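Stage III sporulation protein AB (Bacillus subtilis, PDB 6BS9) is a sporulation-essential protein whose all-helical part probably works in a secretion-like transport apparatus during spore formation. Local coordinates at residues A[61-64]-A[65-68]. Sequence-based numbering, arbitrary orientation.
Sequences SDSA and KTAW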
loop_
_atom_site.group_PDB
_atom_site.type_symbol
_atom_site.label_atom_id
_atom_site.label_comp_id
_atom_site.label_asym_id
_atom_site.label_seq_id
_atom_site.Cartn_x
_atom_site.Cartn_y
_atom_site.Cartn_z
ATOM N N SER A 61 -12.421 -13.146 9.482
ATOM C CA SER A 61 -13.665 -13.040 8.818
ATOM C C SER A 61 -13.825 -11.623 8.232
ATOM O O SER A 61 -14.915 -11.254 7.847
ATOM C CB SER A 61 -14.752 -13.280 9.842
ATOM O OG SER A 61 -14.928 -12.092 10.601
ATOM N N ASP A 62 -12.767 -10.826 8.309
ATOM C CA ASP A 62 -12.735 -9.453 7.844
ATOM C C ASP A 62 -12.798 -9.398 6.335
ATOM O O ASP A 62 -12.131 -10.179 5.669
ATOM C CB ASP A 62 -11.386 -8.815 8.231
ATOM C CG ASP A 62 -11.260 -8.413 9.751
ATOM O OD1 ASP A 62 -12.239 -8.602 10.565
ATOM O OD2 ASP A 62 -10.104 -7.958 10.118
ATOM N N SER A 63 -13.506 -8.415 5.790
ATOM C CA SER A 63 -13.280 -8.010 4.391
ATOM C C SER A 63 -11.825 -7.556 4.163
ATOM O O SER A 63 -11.142 -7.151 5.058
ATOM C CB SER A 63 -14.197 -6.855 3.990
ATOM O OG SER A 63 -13.854 -5.676 4.725
ATOM N N ALA A 64 -11.393 -7.570 2.927
ATOM C CA ALA A 64 -10.051 -7.102 2.599
ATOM C C ALA A 64 -9.873 -5.643 3.001
ATOM O O ALA A 64 -8.841 -5.259 3.512
ATOM C CB ALA A 64 -9.771 -7.309 1.122
ATOM N N LYS A 65 -10.936 -4.863 2.826
ATOM C CA LYS A 65 -10.955 -3.474 3.219
ATOM C C LYS A 65 -10.688 -3.313 4.688
ATOM O O LYS A 65 -9.894 -2.453 5.078
ATOM C CB LYS A 65 -12.288 -2.857 2.826
ATOM C CG LYS A 65 -12.594 -1.469 3.353
ATOM C CD LYS A 65 -14.069 -1.162 3.109
ATOM C CE LYS A 65 -14.441 0.254 3.509
ATOM N NZ LYS A 65 -14.152 0.506 4.957
ATOM N N THR A 66 -11.367 -4.097 5.516
ATOM C CA THR A 66 -11.219 -3.945 6.936
ATOM C C THR A 66 -9.797 -4.407 7.319
ATOM O O THR A 66 -9.118 -3.734 8.111
ATOM C CB THR A 66 -12.295 -4.771 7.678
ATOM O OG1 THR A 66 -13.591 -4.267 7.350
ATOM C CG2 THR A 66 -12.110 -4.762 9.201
ATOM N N ALA A 67 -9.358 -5.524 6.755
ATOM C CA ALA A 67 -8.008 -6.049 7.037
ATOM C C ALA A 67 -6.916 -5.076 6.668
ATOM O O ALA A 67 -5.936 -4.908 7.431
ATOM C CB ALA A 67 -7.761 -7.356 6.309
ATOM N N TRP A 68 -7.105 -4.395 5.550
ATOM C CA TRP A 68 -6.173 -3.363 5.156
ATOM C C TRP A 68 -6.105 -2.156 6.129
ATOM O O TRP A 68 -5.005 -1.742 6.554
ATOM C CB TRP A 68 -6.492 -2.857 3.773
ATOM C CG TRP A 68 -5.540 -1.879 3.353
ATOM C CD1 TRP A 68 -5.659 -0.507 3.425
ATOM C CD2 TRP A 68 -4.230 -2.125 2.840
ATOM N NE1 TRP A 68 -4.529 0.110 2.884
ATOM C CE2 TRP A 68 -3.635 -0.861 2.549
ATOM C CE3 TRP A 68 -3.482 -3.291 2.569
ATOM C CZ2 TRP A 68 -2.342 -0.762 2.059
ATOM C CZ3 TRP A 68 -2.201 -3.177 2.036
ATOM C CH2 TRP A 68 -1.667 -1.952 1.775
HETATM O O HOH W 1 -15.311 -6.503 7.117
#
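Ser63 and Thr66 face each other across the first turn of helix 64-75, a worked example of how a serine at the N-cap position meets the third residue after it. Ser63 OG, held between its own backbone N and carbonyl carbon (chi1 66°), turns over the opening turn and lies 3.1 Å from Thr66 N and 3.0 Å from Thr66 OG1. In Thr66, OG1 is anti to the carbonyl carbon and CG2 anti to the backbone N (chi1 -63°), which turns the hydroxyl to Ser63 and the methyl to Asp62. There the two side chains cross at about a right angle, Asp62 CG resting 3.8 Å from Thr66 CG2, a van der Waals contact of carboxylate with methyl. A lysine in place of Asp62 would probably leave Gln56 NE2, on helix 46-58, without its carboxylate acceptor and put a positive charge beside the first turn. Water 1 bridges the cap, accepting from Ser63 N at 2.9 Å and hydrogen-bonding Thr66 OG1. The backbone bonds of the helix begin here: Ala67 N donates to Ser63 O at 3.0 Å (N-H...O 173°), and Trp68 N gives the next one to Ala64 O. Trp68 itself swings away into the helical core, edge-to-face with Phe53 and Phe92, its NE1 bonded to Leu89 O. Polar groups thus cluster where the helix begins, and acidic Asp62 would probably interact favourably with the positive end of the helix dipole.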